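Local coordinates for protein putative transcriptional regulator (Streptomyces coelicolor, PDB 2HXI) that probably acts as a TetR-family transcriptional regulator, binding DNA through an N-terminal helix-turn-helix and pairing with a second subunit, at residues 228-231 / 232-235; 151-154 / 155-159; 95-98 / 99-102; 126-130 / 131-135. All blocks are in the same frame, centred on the assembly; numbering follows the deposited sequence.

Contact 1 of 4, residues 228-231 / 232-235; sequences AAHL and AHLE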
loop_
_atom_site.group_PDB
_atom_site.type_symbol
_atom_site.label_atom_id
_atom_site.label_comp_id
_atom_site.label_asym_id
_atom_site.label_seq_id
_atom_site.Cartn_x
_atom_site.Cartn_y
_atom_site.Cartn_z
ATOM N N ALA B 228 -4.653 14.589 1.980
ATOM C CA ALA B 228 -5.252 15.841 2.518
ATOM C C ALA B 228 -6.300 15.476 3.570
ATOM O O ALA B 228 -6.393 16.146 4.618
ATOM C CB ALA B 228 -5.919 16.569 1.384
ATOM N N ALA B 229 -7.034 14.387 3.329
ATOM C CA ALA B 229 -8.061 13.929 4.284
ATOM C C ALA B 229 -7.345 13.618 5.615
ATOM O O ALA B 229 -7.814 13.915 6.740
ATOM C CB ALA B 229 -8.720 12.657 3.780
ATOM N N HIS B 230 -6.217 12.938 5.501
ATOM C CA HIS B 230 -5.516 12.520 6.716
ATOM C C HIS B 230 -4.983 13.748 7.500
ATOM O O HIS B 230 -5.098 13.832 8.720
ATOM C CB HIS B 230 -4.366 11.585 6.384
ATOM C CG HIS B 230 -3.796 10.916 7.606
ATOM N ND1 HIS B 230 -4.419 9.845 8.205
ATOM C CD2 HIS B 230 -2.712 11.213 8.391
ATOM C CE1 HIS B 230 -3.705 9.462 9.260
ATOM N NE2 HIS B 230 -2.702 10.310 9.427
ATOM N N LEU B 231 -4.406 14.706 6.791
ATOM C CA LEU B 231 -3.866 15.911 7.436
ATOM C C LEU B 231 -5.017 16.759 8.039
ATOM O O LEU B 231 -4.824 17.398 9.042
ATOM C CB LEU B 231 -2.945 16.723 6.493
ATOM C CG LEU B 231 -1.763 15.935 5.846
ATOM C CD1 LEU B 231 -0.893 16.949 5.085
ATOM C CD2 LEU B 231 -0.966 15.247 6.945
ATOM N N ALA B 232 -6.224 16.690 7.451
ATOM C CA ALA B 232 -7.385 17.409 8.021
ATOM C C ALA B 232 -7.728 16.751 9.345
ATOM O O ALA B 232 -8.113 17.462 10.286
ATOM C CB ALA B 232 -8.600 17.310 7.058
ATOM N N HIS B 233 -7.594 15.434 9.425
ATOM C CA HIS B 233 -7.830 14.697 10.701
ATOM C C HIS B 233 -6.819 15.151 11.782
ATOM O O HIS B 233 -7.176 15.412 12.966
ATOM C CB HIS B 233 -7.801 13.153 10.464
ATOM C CG HIS B 233 -7.116 12.333 11.548
ATOM N ND1 HIS B 233 -7.776 11.832 12.655
ATOM C CD2 HIS B 233 -5.851 11.845 11.603
ATOM C CE1 HIS B 233 -6.929 11.107 13.365
ATOM N NE2 HIS B 233 -5.744 11.128 12.769
ATOM N N LEU B 234 -5.553 15.287 11.369
ATOM C CA LEU B 234 -4.536 15.737 12.338
ATOM C C LEU B 234 -4.892 17.158 12.749
ATOM O O LEU B 234 -4.726 17.489 13.904
ATOM C CB LEU B 234 -3.105 15.706 11.793
ATOM C CG LEU B 234 -2.676 14.265 11.488
ATOM C CD1 LEU B 234 -1.344 14.330 10.720
ATOM C CD2 LEU B 234 -2.561 13.483 12.764
ATOM N N GLU B 235 -5.382 17.982 11.804
ATOM C CA GLU B 235 -5.597 19.381 12.135
ATOM C C GLU B 235 -6.756 19.436 13.133
ATOM O O GLU B 235 -6.745 20.221 14.092
ATOM C CB GLU B 235 -5.921 20.198 10.885
ATOM C CG GLU B 235 -6.191 21.672 11.248
ATOM C CD GLU B 235 -6.172 22.619 10.083
ATOM O OE1 GLU B 235 -6.087 22.220 8.917
ATOM O OE2 GLU B 235 -6.303 23.812 10.337
#
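His-230 holds CG anti to its main-chain nitrogen (chi1 -168°), which brings its imidazole beside that of His-233, three residues on; chi1 of His-233, at 140°, falls away from the staggered positions. The two side chains point the same way without stacking: the ring centroids are 5.2 Å apart and the planes meet at 51°. What touches is one carbon of the later ring, since His-233 CD2 sits over a face of the His-230 ring, displaced toward its rim, and comes within 4.0 Å of His-230 CE1. The His-233 ring in turn presents its edge to a carbonyl, with CD2 3.6 Å from His-230 O. Beside this pair, Leu-231 and Leu-234 run obliquely to one another, and Leu-231 CD2 meets Leu-234 CD1 at 3.9 Å. The same CD1 methyl also reaches His-230 CD2 at 4.1 Å.

The frame is a regular alpha-helical turn of helix 219-237: the i to i+4 bonds include Leu-234 N to His-230 O at 3.1 Å and Glu-235 N to Leu-231 O at 2.9 Å. This helix belongs to the all-helical C-terminal domain of the TetR family, and its histidine side takes part in the dimer interface. Ala-229 and His-233 pack on His-233 and Ala-229 of the second subunit, respectively. Leu-231 packs on helix 98-113, and Glu-235 OE1 reaches Lys-99 of that helix in a salt bridge.

Contact 2 of 4, residues 151-154 / 155-159; sequences DDEI and PARYH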
loop_
_atom_site.group_PDB
_atom_site.type_symbol
_atom_site.label_atom_id
_atom_site.label_comp_id
_atom_site.label_asym_id
_atom_site.label_seq_id
_atom_site.Cartn_x
_atom_site.Cartn_y
_atom_site.Cartn_z
ATOM N N ASP B 151 3.457 16.347 22.279
ATOM C CA ASP B 151 4.640 15.479 22.101
ATOM C C ASP B 151 4.410 14.041 22.396
ATOM O O ASP B 151 4.865 13.140 21.674
ATOM C CB ASP B 151 5.771 15.857 23.052
ATOM C CG ASP B 151 6.821 16.680 22.408
ATOM O OD1 ASP B 151 6.638 17.264 21.282
ATOM O OD2 ASP B 151 7.843 16.771 23.052
ATOM N N ASP B 152 3.718 13.792 23.500
ATOM C CA ASP B 152 3.475 12.425 23.895
ATOM C C ASP B 152 2.819 11.656 22.752
ATOM O O ASP B 152 3.079 10.466 22.626
ATOM C CB ASP B 152 2.582 12.341 25.112
ATOM C CG ASP B 152 1.445 13.367 25.080
ATOM O OD1 ASP B 152 1.708 14.576 25.415
ATOM O OD2 ASP B 152 0.300 12.965 24.743
ATOM N N GLU B 153 2.007 12.350 21.927
ATOM C CA GLU B 153 1.213 11.689 20.859
ATOM C C GLU B 153 1.973 11.596 19.525
ATOM O O GLU B 153 1.622 10.783 18.650
ATOM C CB GLU B 153 -0.055 12.450 20.616
ATOM C CG GLU B 153 -1.106 12.310 21.678
ATOM C CD GLU B 153 -2.356 13.080 21.262
ATOM O OE1 GLU B 153 -2.479 13.503 20.064
ATOM O OE2 GLU B 153 -3.198 13.287 22.145
ATOM N N ILE B 154 3.020 12.403 19.394
ATOM C CA ILE B 154 3.724 12.524 18.110
ATOM C C ILE B 154 4.258 11.223 17.514
ATOM O O ILE B 154 4.061 10.945 16.291
ATOM C CB ILE B 154 4.685 13.705 18.110
ATOM C CG1 ILE B 154 3.820 14.980 18.033
ATOM C CG2 ILE B 154 5.702 13.581 16.943
ATOM C CD1 ILE B 154 4.569 16.258 18.217
ATOM N N PRO B 155 4.911 10.377 18.307
ATOM C CA PRO B 155 5.403 9.105 17.681
ATOM C C PRO B 155 4.267 8.271 17.067
ATOM O O PRO B 155 4.426 7.708 15.944
ATOM C CB PRO B 155 6.075 8.368 18.873
ATOM C CG PRO B 155 6.576 9.536 19.751
ATOM C CD PRO B 155 5.356 10.508 19.712
ATOM N N ALA B 156 3.114 8.182 17.758
ATOM C CA ALA B 156 2.010 7.403 17.197
ATOM C C ALA B 156 1.454 8.075 15.925
ATOM O O ALA B 156 1.178 7.412 14.949
ATOM C CB ALA B 156 0.919 7.222 18.209
ATOM N N ARG B 157 1.336 9.391 15.967
ATOM C CA ARG B 157 0.844 10.193 14.805
ATOM C C ARG B 157 1.791 10.042 13.595
ATOM O O ARG B 157 1.374 9.806 12.458
ATOM C CB ARG B 157 0.686 11.659 15.251
ATOM C CG ARG B 157 -0.224 11.843 16.514
ATOM C CD ARG B 157 -1.579 12.200 16.105
ATOM N NE ARG B 157 -2.487 12.566 17.190
ATOM C CZ ARG B 157 -3.809 12.476 17.045
ATOM N NH1 ARG B 157 -4.288 12.088 15.880
ATOM N NH2 ARG B 157 -4.648 12.799 18.040
ATOM N N TYR B 158 3.089 10.195 13.875
ATOM C CA TYR B 158 4.119 9.891 12.926
ATOM C C TYR B 158 3.961 8.508 12.287
ATOM O O TYR B 158 3.935 8.392 11.065
ATOM C CB TYR B 158 5.542 10.053 13.551
ATOM C CG TYR B 158 6.585 9.514 12.622
ATOM C CD1 TYR B 158 7.200 10.337 11.666
ATOM C CD2 TYR B 158 6.927 8.154 12.650
ATOM C CE1 TYR B 158 8.088 9.806 10.773
ATOM C CE2 TYR B 158 7.821 7.652 11.789
ATOM C CZ TYR B 158 8.386 8.470 10.829
ATOM O OH TYR B 158 9.251 7.913 9.898
ATOM N N HIS B 159 3.843 7.486 13.130
ATOM C CA HIS B 159 3.769 6.099 12.663
ATOM C C HIS B 159 2.604 5.916 11.632
ATOM O O HIS B 159 2.797 5.339 10.570
ATOM C CB HIS B 159 3.507 5.223 13.860
ATOM C CG HIS B 159 3.646 3.768 13.569
ATOM N ND1 HIS B 159 4.753 3.231 12.946
ATOM C CD2 HIS B 159 2.793 2.735 13.776
ATOM C CE1 HIS B 159 4.584 1.925 12.789
ATOM N NE2 HIS B 159 3.409 1.600 13.279
HETATM O O HOH W 1 2.899 8.350 20.727
#
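Helical main-chain angles at Asp-151 to Glu-153 lead into the first turn of helix 154-173, where Arg-157 N bonds to Glu-153 O at 3.0 Å and Tyr-158 N to Ile-154 O at 2.7 Å. Pro-155, with no N-H to give, occupies this first turn, a common place for proline, and sets its CD 3.6 Å from Ile-154 CB. Glu-153 and Arg-157 run side by side in an i to i+4 salt bridge. The arginine chain bends at chi2 (-97°), turning its guanidinium to the acid, and NE and NH2 both donate to one oxygen: Glu-153 OE1 lies 3.0 Å from Arg-157 NE and 3.0 Å from Arg-157 NH2. That oxygen lies in the guanidinium plane, yet both donors meet it from the same face of the carboxylate, the two planes being 44° apart. Replacing Arg-157 by an alanine is likely to leave the Glu-153 carboxylate without its charged mate and freer to turn. Water 1 links Asp-152 O to Ala-156 N. Arg-157 packs on His-233 and Leu-234 of helix 219-237, while Ile-154 and Tyr-158 lean on helix 131-146; Pro-155 meets Phe-208 of the second subunit, placing this helix start at the dimer interface.

Contact 3 of 4, residues 95-98 / 99-102; sequences EGDW and KQRL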
loop_
_atom_site.group_PDB
_atom_site.type_symbol
_atom_site.label_atom_id
_atom_site.label_comp_id
_atom_site.label_asym_id
_atom_site.label_seq_id
_atom_site.Cartn_x
_atom_site.Cartn_y
_atom_site.Cartn_z
ATOM N N GLU B 95 9.320 25.337 3.959
ATOM C CA GLU B 95 8.481 26.511 3.824
ATOM C C GLU B 95 6.985 26.254 4.068
ATOM O O GLU B 95 6.493 25.130 3.878
ATOM C CB GLU B 95 8.674 27.105 2.451
ATOM C CG GLU B 95 9.963 27.933 2.389
ATOM C CD GLU B 95 10.161 28.672 1.062
ATOM O OE1 GLU B 95 9.170 29.040 0.386
ATOM O OE2 GLU B 95 11.341 28.897 0.720
ATOM N N GLY B 96 6.247 27.313 4.405
ATOM C CA GLY B 96 4.789 27.184 4.503
ATOM C C GLY B 96 4.385 26.589 5.834
ATOM O O GLY B 96 5.225 26.444 6.750
ATOM N N ASP B 97 3.095 26.310 5.983
ATOM C CA ASP B 97 2.591 25.887 7.293
ATOM C C ASP B 97 2.855 24.370 7.499
ATOM O O ASP B 97 3.296 23.654 6.585
ATOM C CB ASP B 97 1.117 26.305 7.517
ATOM C CG ASP B 97 0.096 25.588 6.620
ATOM O OD1 ASP B 97 0.238 24.379 6.288
ATOM O OD2 ASP B 97 -0.928 26.235 6.214
ATOM N N TRP B 98 2.575 23.863 8.691
ATOM C CA TRP B 98 2.878 22.444 8.964
ATOM C C TRP B 98 2.226 21.453 8.000
ATOM O O TRP B 98 2.835 20.426 7.676
ATOM C CB TRP B 98 2.554 22.081 10.413
ATOM C CG TRP B 98 1.093 22.138 10.784
ATOM C CD1 TRP B 98 0.380 23.217 11.276
ATOM C CD2 TRP B 98 0.176 21.064 10.697
ATOM N NE1 TRP B 98 -0.955 22.863 11.469
ATOM C CE2 TRP B 98 -1.095 21.544 11.140
ATOM C CE3 TRP B 98 0.302 19.708 10.319
ATOM C CZ2 TRP B 98 -2.228 20.701 11.211
ATOM C CZ3 TRP B 98 -0.821 18.890 10.385
ATOM C CH2 TRP B 98 -2.070 19.396 10.811
ATOM N N LYS B 99 0.999 21.750 7.542
ATOM C CA LYS B 99 0.290 20.878 6.617
ATOM C C LYS B 99 0.942 20.967 5.231
ATOM O O LYS B 99 1.097 19.939 4.545
ATOM C CB LYS B 99 -1.201 21.256 6.622
ATOM C CG LYS B 99 -1.955 20.624 7.745
ATOM C CD LYS B 99 -3.499 20.869 7.688
ATOM C CE LYS B 99 -4.204 20.304 6.506
ATOM N NZ LYS B 99 -5.635 20.937 6.563
ATOM N N GLN B 100 1.382 22.171 4.826
ATOM C CA GLN B 100 2.056 22.341 3.540
ATOM C C GLN B 100 3.400 21.556 3.531
ATOM O O GLN B 100 3.747 20.874 2.525
ATOM C CB GLN B 100 2.340 23.794 3.319
ATOM C CG GLN B 100 1.031 24.503 3.001
ATOM C CD GLN B 100 1.249 25.959 2.708
ATOM O OE1 GLN B 100 1.780 26.716 3.551
ATOM N NE2 GLN B 100 0.872 26.369 1.479
ATOM N N ARG B 101 4.071 21.567 4.683
ATOM C CA ARG B 101 5.383 20.892 4.846
ATOM C C ARG B 101 5.194 19.380 4.766
ATOM O O ARG B 101 5.917 18.683 3.998
ATOM C CB ARG B 101 5.988 21.292 6.216
ATOM C CG ARG B 101 6.507 22.742 6.212
ATOM C CD ARG B 101 6.837 23.216 7.642
ATOM N NE ARG B 101 7.960 22.486 8.209
ATOM C CZ ARG B 101 8.380 22.655 9.465
ATOM N NH1 ARG B 101 7.727 23.505 10.260
ATOM N NH2 ARG B 101 9.459 21.981 9.908
ATOM N N LEU B 102 4.192 18.853 5.448
ATOM C CA LEU B 102 3.979 17.393 5.423
ATOM C C LEU B 102 3.576 16.960 4.017
ATOM O O LEU B 102 4.018 15.930 3.553
ATOM C CB LEU B 102 2.880 16.992 6.452
ATOM C CG LEU B 102 3.271 17.136 7.944
ATOM C CD1 LEU B 102 2.038 16.765 8.813
ATOM C CD2 LEU B 102 4.543 16.233 8.212
HETATM O O HOH W 2 5.409 25.714 9.632
#
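Trp-98 and Lys-99 lie side by side, the lysine's aliphatic chain running over one face of the indole, with CG above the six-membered ring in a CH-pi contact whose exact closeness is doubtful. Leu-102 comes from another direction: its CD1 reaches the ring edge, in plane, 3.7 Å from Trp-98 CE3. With chi1 at 66°, Trp-98 CG stands between its own nitrogen and carbonyl carbon, which folds the indole back over the first helical turn. A serine in its place would probably open a gap beside Leu-102 CD1 and let the lysine chain turn more freely.

Asp-97 and Gln-100 cross at about a right angle, their carboxylate and amide planes 46° apart, and exchange bonds as a capping box. Gln-100 N donates to Asp-97 OD1 at 2.9 Å, while Asp-97 N donates to Gln-100 OE1 at 2.8 Å, in the amide plane and on a lone pair, with an angle of 163° at the hydrogen. Asp-97, the N-cap residue of helix 98-113, thus both accepts from and donates to Gln-100, and Arg-101 N adds a bond to Asp-97 O at 2.9 Å. Water 2, in the plane of the Arg-101 guanidinium, connects NH1 to Gly-96 O.

Lys-99 NZ ends in a salt bridge to Glu-235 and Arg-101 NE in one to Glu-139, so the start of helix 98-113 is tied to helices 219-237 and 131-146; Trp-98 packs against both, on Leu-234 and Ala-146.

Contact 4 of 4, residues 126-130 / 131-135; sequences HGSGG and TGSRL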
loop_
_atom_site.group_PDB
_atom_site.type_symbol
_atom_site.label_atom_id
_atom_site.label_comp_id
_atom_site.label_asym_id
_atom_site.label_seq_id
_atom_site.Cartn_x
_atom_site.Cartn_y
_atom_site.Cartn_z
ATOM N N HIS B 126 10.267 -2.527 5.152
ATOM C CA HIS B 126 11.215 -2.493 6.248
ATOM C C HIS B 126 11.528 -1.068 6.755
ATOM O O HIS B 126 12.202 -0.919 7.786
ATOM C CB HIS B 126 12.536 -3.126 5.826
ATOM C CG HIS B 126 12.440 -4.533 5.314
ATOM N ND1 HIS B 126 12.524 -4.843 3.969
ATOM C CD2 HIS B 126 12.354 -5.722 5.966
ATOM C CE1 HIS B 126 12.451 -6.157 3.812
ATOM N NE2 HIS B 126 12.355 -6.713 5.007
ATOM N N GLY B 127 11.118 -0.027 6.020
ATOM C CA GLY B 127 11.703 1.302 6.222
ATOM C C GLY B 127 13.209 1.300 5.979
ATOM O O GLY B 127 13.763 0.362 5.394
ATOM N N SER B 128 13.900 2.358 6.404
ATOM C CA SER B 128 15.366 2.378 6.308
ATOM C C SER B 128 15.876 3.094 7.538
ATOM O O SER B 128 15.092 3.778 8.209
ATOM C CB SER B 128 15.874 3.005 5.004
ATOM O OG SER B 128 15.733 4.412 4.990
ATOM N N GLY B 129 17.151 2.887 7.860
ATOM C CA GLY B 129 17.706 3.383 9.113
ATOM C C GLY B 129 18.849 4.357 8.997
ATOM O O GLY B 129 19.565 4.560 9.980
ATOM N N GLY B 130 19.032 4.956 7.821
ATOM C CA GLY B 130 20.137 5.833 7.564
ATOM C C GLY B 130 19.795 7.314 7.460
ATOM O O GLY B 130 18.718 7.757 7.925
ATOM N N THR B 131 20.719 8.063 6.846
ATOM C CA THR B 131 20.664 9.509 6.737
ATOM C C THR B 131 19.422 10.010 6.017
ATOM O O THR B 131 18.841 11.031 6.426
ATOM C CB THR B 131 21.967 10.139 6.104
ATOM O OG1 THR B 131 23.052 9.912 7.003
ATOM C CG2 THR B 131 21.855 11.633 5.954
ATOM N N GLY B 132 19.030 9.321 4.948
ATOM C CA GLY B 132 17.801 9.701 4.225
ATOM C C GLY B 132 16.569 9.620 5.104
ATOM O O GLY B 132 15.692 10.537 5.089
ATOM N N SER B 133 16.465 8.513 5.832
ATOM C CA SER B 133 15.338 8.335 6.713
ATOM C C SER B 133 15.425 9.418 7.761
ATOM O O SER B 133 14.397 9.982 8.139
ATOM C CB SER B 133 15.357 6.979 7.411
ATOM O OG SER B 133 14.795 5.998 6.544
ATOM N N ARG B 134 16.632 9.659 8.288
ATOM C CA ARG B 134 16.744 10.689 9.314
ATOM C C ARG B 134 16.263 12.091 8.864
ATOM O O ARG B 134 15.524 12.772 9.626
ATOM C CB ARG B 134 18.141 10.716 9.962
ATOM C CG ARG B 134 18.382 9.482 10.875
ATOM C CD ARG B 134 19.801 9.548 11.514
ATOM N NE ARG B 134 20.062 8.446 12.454
ATOM C CZ ARG B 134 20.839 7.379 12.195
ATOM N NH1 ARG B 134 21.478 7.247 11.024
ATOM N NH2 ARG B 134 20.963 6.415 13.096
ATOM N N LEU B 135 16.686 12.540 7.689
ATOM C CA LEU B 135 16.255 13.843 7.188
ATOM C C LEU B 135 14.750 13.910 7.003
ATOM O O LEU B 135 14.065 14.957 7.276
ATOM C CB LEU B 135 16.874 14.164 5.846
ATOM C CG LEU B 135 18.320 14.598 5.898
ATOM C CD1 LEU B 135 18.902 14.704 4.468
ATOM C CD2 LEU B 135 18.404 15.975 6.606
HETATM O O HOH W 3 12.094 4.977 6.641
#
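The N-cap of helix 131-146, with the glycine-rich turn leading into it from helix 117-126, is the setting in which Ser-128 meets Ser-133. A chi1 of -83° sets Ser-133 OG beside its own nitrogen, facing Ser-128. There it lies 2.8 Å from Ser-128 O and only 2.4 Å from Ser-128 OG; the latter separation is very short and its exact value doubtful. Water 3 donates to Ser-133 OG at 2.9 Å and accepts from Ser-128 N at 3.2 Å, joining the same two residues by a second route.

Gly-130 is the N-cap residue. Its carbonyl receives Arg-134 N at 2.8 Å. The Arg-134 side chain, extended from CG to NE, sets one guanidinium face over Gly-129 O, with NH1 3.5 Å away at an angle too poor for a bond. Arg-134 NE donates to Gly-196 O of the second subunit.

With no side chain at Gly-130 to cap the helix, Asp-82 of helix 73-88 supplies a carboxylate: OD2 accepts from Gly-132 N, and OD1 from Ser-133 N and Ser-128 OG. Capping by an acid of first-turn N-H groups that lack a carbonyl partner in the helix is a familiar way to begin an alpha-helix, met here by a residue distant in sequence.

How the contacts relate
From the N terminus the order is contact 3, contact 4, contact 2 and contact 1, strictly in series: none nests within or crosses another. Contact 3 joins the loop after helix 73-88 to helix 98-113, contact 4 closes the turn between helices 117-126 and 131-146, and contact 2 ends the next loop at helix 154-173. Contact 1 lies wholly within helix 219-237, where it touches both contact 3 and contact 2, their centres about 12 and 14 Å from its own. Contacts 2 and 3 remain about 7 Å apart at their nearest atoms, so helix 219-237 bridges them. Contacts 1, 2 and 4 also reach the second subunit.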